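Local atomic coordinates of Endonuclease/exonuclease/phosphatase domain-containing protein (Enterococcus faecalis, PDB entry 3L1W), a protein that is of uncertain function but belongs to the endonuclease/exonuclease/phosphatase family and may act as a 3'-5' RNA exonuclease. Residues 125-130 against 154-159; 85-90 against 112-117; 160-165 against 220-225. All coordinates share one frame; numbering follows the deposited sequence. Where two conformers were deposited one is given.

Contact 1: 125-130 against 154-159; sequences PFLVIN and DKIAQY
K155 opens the contact with the base of its side chain: its CB meets CD2 of L127 at 3.8 Å, the two side chains crossing at about a right angle. Beyond CB the lysine leads away from the strand, bends at its last torsion and rests on W114 of the neighbouring strand 111-119, so only its aliphatic root belongs to this interface. I156 comes next and uses its longer branch. I156 CG1 lies 3.9 Å from L127 CD2, and I156 CD1 reaches I129 CD1, also at 3.9 Å. With CG anti to the backbone N (chi1 177°), L127 extends toward the helix, and its CD2 meets two successive residues.

The axes of 126-130 and 154-158 run at 132° to each other, 8.4 Å apart at closest. This is the helix layer lying on one face of a sheet in the DNase I-like alpha/beta sandwich. L127 and I129 face the helix, whereas F126 and V128 point to the other side and touch L38 of strand 38-44 in the second sheet. Helix 153-158 is also part of the helical crossover that joins strand 126-132 to its parallel neighbour 161-164.

Y159 has just left helical backbone angles, although its N still bonds to K155 O at 3.0 Å. The Y159 ring crosses P125 obliquely, with Y159 CE1 3.8 Å from P125 CG and Y159 CD1 3.8 Å from P125 O, while CG of Q158 lies over the centre of one ring face. Nearer the backbone, Y159 CB is 4.1 Å from L127 N.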
# COMPACT_ATOMS: atom_id res chain seq x y z
N PRO A 125 23.45 16.55 1.08
CA PRO A 125 22.27 16.82 0.25
C PRO A 125 22.11 15.80 -0.87
O PRO A 125 23.07 15.11 -1.22
CB PRO A 125 22.59 18.19 -0.38
CG PRO A 125 23.76 18.73 0.38
CD PRO A 125 24.51 17.53 0.85
N PHE A 126 20.90 15.71 -1.41
CA PHE A 126 20.67 14.96 -2.63
C PHE A 126 19.77 15.75 -3.58
O PHE A 126 19.01 16.63 -3.14
CB PHE A 126 20.07 13.58 -2.35
CG PHE A 126 18.71 13.62 -1.71
CD1 PHE A 126 18.58 13.77 -0.33
CD2 PHE A 126 17.56 13.49 -2.47
CE1 PHE A 126 17.33 13.80 0.27
CE2 PHE A 126 16.30 13.52 -1.89
CZ PHE A 126 16.19 13.68 -0.51
N LEU A 127 19.87 15.44 -4.86
CA LEU A 127 19.12 16.15 -5.89
C LEU A 127 17.91 15.34 -6.36
O LEU A 127 18.02 14.14 -6.62
CB LEU A 127 20.04 16.44 -7.09
CG LEU A 127 19.40 17.11 -8.30
CD1 LEU A 127 18.90 18.50 -7.95
CD2 LEU A 127 20.42 17.18 -9.44
N VAL A 128 16.75 16.00 -6.44
CA VAL A 128 15.56 15.40 -7.04
C VAL A 128 15.18 16.16 -8.31
O VAL A 128 15.09 17.39 -8.29
CB VAL A 128 14.37 15.44 -6.08
CG1 VAL A 128 13.10 14.90 -6.76
CG2 VAL A 128 14.68 14.64 -4.81
N ILE A 129 14.98 15.44 -9.42
CA ILE A 129 14.59 16.07 -10.68
C ILE A 129 13.27 15.45 -11.14
O ILE A 129 13.19 14.26 -11.36
CB ILE A 129 15.64 15.82 -11.79
CG1 ILE A 129 17.04 16.27 -11.34
CG2 ILE A 129 15.24 16.53 -13.07
CD1 ILE A 129 18.17 15.84 -12.29
N ASN A 130 12.25 16.29 -11.26
CA ASN A 130 10.91 15.87 -11.68
C ASN A 130 10.83 15.95 -13.20
O ASN A 130 10.91 17.04 -13.77
CB ASN A 130 9.86 16.78 -11.04
CG ASN A 130 8.44 16.28 -11.26
OD1 ASN A 130 8.18 15.51 -12.18
ND2 ASN A 130 7.52 16.74 -10.43
N ASP A 154 26.31 19.97 -13.48
CA ASP A 154 27.12 20.18 -12.29
C ASP A 154 26.51 19.58 -11.02
O ASP A 154 27.21 18.96 -10.21
CB ASP A 154 27.40 21.67 -12.08
CG ASP A 154 26.13 22.49 -11.88
OD1 ASP A 154 25.04 22.06 -12.34
OD2 ASP A 154 26.22 23.56 -11.25
N LYS A 155 25.20 19.78 -10.84
CA LYS A 155 24.52 19.27 -9.65
C LYS A 155 24.45 17.75 -9.66
O LYS A 155 24.65 17.10 -8.63
CB LYS A 155 23.09 19.81 -9.58
CG LYS A 155 22.97 21.29 -9.28
CD LYS A 155 21.51 21.63 -8.97
CE LYS A 155 21.21 23.08 -9.27
NZ LYS A 155 22.07 24.01 -8.49
N ILE A 156 24.13 17.18 -10.82
CA ILE A 156 24.08 15.73 -10.95
C ILE A 156 25.44 15.09 -10.65
O ILE A 156 25.51 14.05 -10.01
CB ILE A 156 23.62 15.33 -12.36
CG1 ILE A 156 22.15 15.70 -12.55
CG2 ILE A 156 23.77 13.84 -12.56
CD1 ILE A 156 21.71 15.62 -14.01
N ALA A 157 26.51 15.73 -11.10
CA ALA A 157 27.84 15.20 -10.86
C ALA A 157 28.21 15.26 -9.38
O ALA A 157 28.93 14.40 -8.88
CB ALA A 157 28.86 15.99 -11.69
N GLN A 158 27.69 16.26 -8.69
CA GLN A 158 28.08 16.55 -7.31
C GLN A 158 27.28 15.75 -6.28
O GLN A 158 27.81 15.38 -5.23
CB GLN A 158 27.93 18.05 -7.04
CG GLN A 158 28.41 18.51 -5.68
CD GLN A 158 28.39 20.03 -5.54
OE1 GLN A 158 28.66 20.58 -4.47
NE2 GLN A 158 28.05 20.71 -6.63
N TYR A 159 26.01 15.48 -6.56
CA TYR A 159 25.13 14.87 -5.57
C TYR A 159 24.50 13.54 -6.01
O TYR A 159 24.26 13.32 -7.20
CB TYR A 159 23.96 15.81 -5.22
CG TYR A 159 24.36 17.21 -4.79
CD1 TYR A 159 24.91 17.44 -3.54
CD2 TYR A 159 24.17 18.29 -5.64
CE1 TYR A 159 25.27 18.72 -3.15
CE2 TYR A 159 24.53 19.57 -5.25
CZ TYR A 159 25.07 19.78 -4.00
OH TYR A 159 25.43 21.05 -3.61

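Contact 2: 85-90 against 112-117; sequences AIDTGY and ALWGLF. With EDO (1,2-ethanediol), chain K.
W114 lays its indole against the backbone of T88 and G89 in an antiparallel strand pair interrupted by a classic beta bulge. G89 N stands 3.4 Å above the middle of the W114 ring system, and T88 C lies over the same face nearer the rim. Two features permit this: G89 has no side chain to intervene, and chi1 of W114 (61°) places CG between the backbone N and the carbonyl carbon, folding the ring back toward the partner strand. At the far end of the indole, OD2 of D87 meets W114 CH2 at 3.5 Å in the ring plane, with the carboxylate turned 85° from that plane.

Behind the ring, G89 and W114 form a hydrogen-bonded pair, with W114 N to G89 O at 2.9 Å and nearly straight. W114 O accepts from G89 N and also from T88 OG1, which lies 2.9 Å away in the carbonyl plane. The bulge lies toward the start of 85-90, at I86 and D87, which both face L116: L116 O takes a strong bond from I86 N (2.8 Å) and a weak one from D87 N (3.4 Å). I86 CD1 also packs 3.7 Å from L116 CD2.

Further out, A85, T88, Y90, L113 and F117 lie on the face opposite D87, W114 and L116, and touch strands 59-64 and 73-78 of the other sheet, where F117 meets Y78 edge to face. On the W114 face, L127 and K155 also touch the indole. W114 NE1 donates to O2 of a 1,2-ethanediol, probably from the crystallisation liquor, over 2.9 Å at 168°.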
# COMPACT_ATOMS: atom_id res chain seq x y z
N ALA A 85 14.04 21.02 2.09
CA ALA A 85 14.49 21.58 0.83
C ALA A 85 15.47 22.69 1.12
O ALA A 85 15.14 23.63 1.86
CB ALA A 85 13.31 22.11 0.03
N ILE A 86 16.67 22.59 0.56
CA ILE A 86 17.66 23.65 0.74
C ILE A 86 17.90 24.51 -0.50
O ILE A 86 18.51 25.58 -0.41
CB ILE A 86 18.99 23.12 1.30
CG1 ILE A 86 19.58 22.04 0.39
CG2 ILE A 86 18.78 22.55 2.71
CD1 ILE A 86 20.98 21.61 0.81
N ASP A 87 17.40 24.06 -1.64
CA ASP A 87 17.45 24.84 -2.88
C ASP A 87 16.41 24.26 -3.83
O ASP A 87 16.07 23.08 -3.75
CB ASP A 87 18.84 24.76 -3.52
CG ASP A 87 19.09 25.86 -4.54
OD1 ASP A 87 18.26 26.79 -4.66
OD2 ASP A 87 20.16 25.81 -5.21
N THR A 88 15.88 25.10 -4.71
CA THR A 88 14.93 24.64 -5.72
C THR A 88 15.01 25.50 -6.97
O THR A 88 15.48 26.64 -6.93
CB THR A 88 13.49 24.66 -5.20
OG1 THR A 88 12.61 24.06 -6.16
CG2 THR A 88 13.04 26.08 -4.92
N GLY A 89 14.54 24.96 -8.09
CA GLY A 89 14.49 25.73 -9.30
C GLY A 89 13.76 25.00 -10.39
O GLY A 89 13.33 23.86 -10.22
N TYR A 90 13.59 25.68 -11.52
CA TYR A 90 13.01 25.06 -12.69
C TYR A 90 13.46 25.77 -13.95
O TYR A 90 13.95 26.91 -13.90
CB TYR A 90 11.48 25.04 -12.61
CG TYR A 90 10.81 26.39 -12.69
CD1 TYR A 90 10.15 26.78 -13.85
CD2 TYR A 90 10.78 27.25 -11.60
CE1 TYR A 90 9.50 28.00 -13.93
CE2 TYR A 90 10.14 28.48 -11.68
CZ TYR A 90 9.51 28.85 -12.84
OH TYR A 90 8.87 30.06 -12.93
N ALA A 112 11.37 21.34 -16.39
CA ALA A 112 11.80 20.43 -15.33
C ALA A 112 11.81 21.21 -14.04
O ALA A 112 12.16 22.40 -14.01
CB ALA A 112 13.17 19.85 -15.62
N LEU A 113 11.41 20.54 -12.97
CA LEU A 113 11.37 21.13 -11.64
C LEU A 113 12.33 20.31 -10.79
O LEU A 113 12.23 19.08 -10.76
CB LEU A 113 9.95 21.04 -11.07
CG LEU A 113 9.73 21.46 -9.61
CD1 LEU A 113 10.11 22.93 -9.39
CD2 LEU A 113 8.30 21.18 -9.12
N TRP A 114 13.25 20.97 -10.09
CA TRP A 114 14.19 20.23 -9.26
C TRP A 114 14.28 20.80 -7.85
O TRP A 114 13.89 21.95 -7.59
CB TRP A 114 15.58 20.21 -9.93
CG TRP A 114 16.14 21.60 -10.10
CD1 TRP A 114 16.00 22.41 -11.19
CD2 TRP A 114 16.93 22.33 -9.15
NE1 TRP A 114 16.64 23.61 -10.97
CE2 TRP A 114 17.22 23.58 -9.73
CE3 TRP A 114 17.40 22.04 -7.87
CZ2 TRP A 114 17.98 24.55 -9.06
CZ3 TRP A 114 18.15 23.00 -7.21
CH2 TRP A 114 18.43 24.24 -7.80
N GLY A 115 14.78 19.98 -6.93
CA GLY A 115 15.03 20.41 -5.57
C GLY A 115 16.26 19.74 -5.01
O GLY A 115 16.54 18.57 -5.31
N LEU A 116 17.02 20.50 -4.22
CA LEU A 116 18.13 19.94 -3.47
C LEU A 116 17.61 19.76 -2.05
O LEU A 116 17.14 20.72 -1.43
CB LEU A 116 19.33 20.88 -3.49
CG LEU A 116 20.64 20.30 -2.96
CD1 LEU A 116 21.14 19.18 -3.87
CD2 LEU A 116 21.70 21.39 -2.82
N PHE A 117 17.68 18.53 -1.56
CA PHE A 117 17.07 18.16 -0.28
C PHE A 117 18.11 17.58 0.66
O PHE A 117 19.20 17.17 0.24
CB PHE A 117 15.98 17.11 -0.50
CG PHE A 117 14.74 17.65 -1.18
CD1 PHE A 117 14.63 17.63 -2.57
CD2 PHE A 117 13.70 18.18 -0.43
CE1 PHE A 117 13.49 18.12 -3.19
CE2 PHE A 117 12.56 18.68 -1.05
CZ PHE A 117 12.45 18.65 -2.42
C1 EDO K . 19.14 26.23 -13.64
O1 EDO K . 20.37 25.71 -13.10
C2 EDO K . 18.00 25.32 -13.22
O2 EDO K . 16.95 26.05 -12.57

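Contact 3: 160-165 against 220-225; sequences PTLLMG and KGWQVQ
L162 and W222 both swing CG beside the backbone N and opposite the carbonyl carbon (chi1 -58° and -61°), and with these rotations a leucine methyl lies over an indole face. L162 CD2 sits 3.6 Å from the centroid of the five-membered ring of W222, only 19° off its normal, a clear CH-pi contact; the side chains cross at about a right angle. P160 CB lies on the other side of the W222 ring plane, 3.5 Å from it and offset toward the rim.

The backbone supplies the polar part. T161 and K220 form an antiparallel hydrogen-bonded pair, with T161 N to K220 O at 2.8 Å and K220 N to T161 O at 2.9 Å. Next to it, P160 CA lies 3.2 Å from K220 O in a CA-H...O contact. G221 then takes left-handed helical backbone angles, and the chain leaves this pairing.

That glycine separates strand 215-220, the antiparallel neighbour of 161-164, from strand 222-229 of the other sheet in the DNase I-like sandwich. W222 consequently lies between the layers, meeting F126 edge to face and touching M1 and V249. On the helix side, K220 NZ bonds to I156 O and Y159 O where helix 153-158 ends, and T161 OG1 also bonds to Y159 O.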
# COMPACT_ATOMS: atom_id res chain seq x y z
N PRO A 160 24.19 12.67 -5.04
CA PRO A 160 23.33 11.53 -5.34
C PRO A 160 22.04 12.10 -5.91
O PRO A 160 21.54 13.10 -5.37
CB PRO A 160 23.05 10.91 -3.97
CG PRO A 160 24.15 11.40 -3.10
CD PRO A 160 24.50 12.77 -3.60
N THR A 161 21.50 11.50 -6.97
CA THR A 161 20.40 12.13 -7.70
C THR A 161 19.28 11.14 -7.96
O THR A 161 19.55 9.97 -8.28
CB THR A 161 20.89 12.72 -9.04
OG1 THR A 161 21.84 13.76 -8.78
CG2 THR A 161 19.73 13.30 -9.83
N LEU A 162 18.04 11.61 -7.80
CA LEU A 162 16.83 10.84 -8.12
C LEU A 162 16.17 11.54 -9.31
O LEU A 162 15.71 12.68 -9.20
CB LEU A 162 15.86 10.81 -6.94
CG LEU A 162 16.41 10.24 -5.63
CD1 LEU A 162 15.49 10.55 -4.45
CD2 LEU A 162 16.64 8.74 -5.77
N LEU A 163 16.17 10.85 -10.45
CA LEU A 163 15.61 11.38 -11.68
C LEU A 163 14.28 10.66 -11.89
O LEU A 163 14.27 9.47 -12.24
CB LEU A 163 16.57 11.10 -12.85
CG LEU A 163 16.16 11.52 -14.26
CD1 LEU A 163 16.15 13.04 -14.42
CD2 LEU A 163 17.09 10.88 -15.31
N MSE A 164 13.17 11.35 -11.64
CA MSE A 164 11.89 10.67 -11.47
C MSE A 164 10.80 11.31 -12.29
O MSE A 164 10.66 12.52 -12.29
CB MSE A 164 11.44 10.74 -10.01
CG MSE A 164 12.55 10.55 -9.01
SE MSE A 164 11.91 10.79 -7.18
CE MSE A 164 10.80 9.23 -7.09
N GLY A 165 10.00 10.50 -12.96
CA GLY A 165 8.82 11.05 -13.58
C GLY A 165 8.33 10.30 -14.79
O GLY A 165 8.61 9.12 -14.99
N LYS A 220 21.11 7.60 -9.07
CA LYS A 220 22.57 7.70 -9.10
C LYS A 220 23.04 7.95 -7.68
O LYS A 220 22.66 8.95 -7.07
CB LYS A 220 23.04 8.82 -10.03
CG LYS A 220 24.53 9.19 -9.88
CD LYS A 220 24.80 10.55 -10.48
CE LYS A 220 26.14 11.12 -10.06
NZ LYS A 220 26.12 11.66 -8.67
N GLY A 221 23.84 7.04 -7.15
CA GLY A 221 24.38 7.18 -5.81
C GLY A 221 23.47 6.67 -4.71
O GLY A 221 23.53 7.13 -3.57
N TRP A 222 22.61 5.71 -5.05
CA TRP A 222 21.66 5.15 -4.09
C TRP A 222 21.66 3.63 -4.09
O TRP A 222 21.85 3.00 -5.12
CB TRP A 222 20.23 5.60 -4.40
CG TRP A 222 20.02 7.06 -4.33
CD1 TRP A 222 20.15 7.96 -5.35
CD2 TRP A 222 19.62 7.82 -3.18
NE1 TRP A 222 19.88 9.23 -4.91
CE2 TRP A 222 19.54 9.17 -3.58
CE3 TRP A 222 19.33 7.48 -1.86
CZ2 TRP A 222 19.18 10.19 -2.70
CZ3 TRP A 222 18.97 8.50 -0.99
CH2 TRP A 222 18.90 9.83 -1.41
N GLN A 223 21.42 3.06 -2.92
CA GLN A 223 21.08 1.65 -2.82
C GLN A 223 19.57 1.53 -2.89
O GLN A 223 18.86 2.22 -2.17
CB GLN A 223 21.55 1.07 -1.49
CG GLN A 223 21.22 -0.42 -1.35
CD GLN A 223 21.57 -1.00 0.01
OE1 GLN A 223 21.81 -0.27 0.97
NE2 GLN A 223 21.60 -2.33 0.09
N VAL A 224 19.07 0.66 -3.76
CA VAL A 224 17.63 0.43 -3.87
C VAL A 224 17.22 -0.82 -3.11
O VAL A 224 17.79 -1.90 -3.31
CB VAL A 224 17.21 0.33 -5.33
CG1 VAL A 224 15.70 0.05 -5.44
CG2 VAL A 224 17.57 1.62 -6.06
N GLN A 225 16.24 -0.67 -2.22
CA GLN A 225 15.74 -1.77 -1.38
C GLN A 225 14.55 -2.48 -1.99
O GLN A 225 14.35 -3.69 -1.78
CB GLN A 225 15.35 -1.26 0.01
CG GLN A 225 16.51 -1.09 0.96
CD GLN A 225 17.26 0.18 0.71
OE1 GLN A 225 18.45 0.17 0.37
NE2 GLN A 225 16.57 1.31 0.87

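How the contacts relate
All three contacts involve one six-stranded mixed sheet and follow one another along the chain as contact 2, contact 1, contact 3. Strands 83-92, 111-119, 126-132, 161-164 and 215-220 stand side by side in that order, which puts contact 1 between the others: its centre is about 9 Å from that of contact 2 and about 10 Å from that of contact 3. Contacts 2 and 3 do not touch, with centres about 15 Å apart. Backbone bonds join the neighbours: V128 N to G115 O and I129 N to L162 O. Together they tie one layer's strands to each other, to helix 153-158 and, through 222-229, to the second layer of the sandwich.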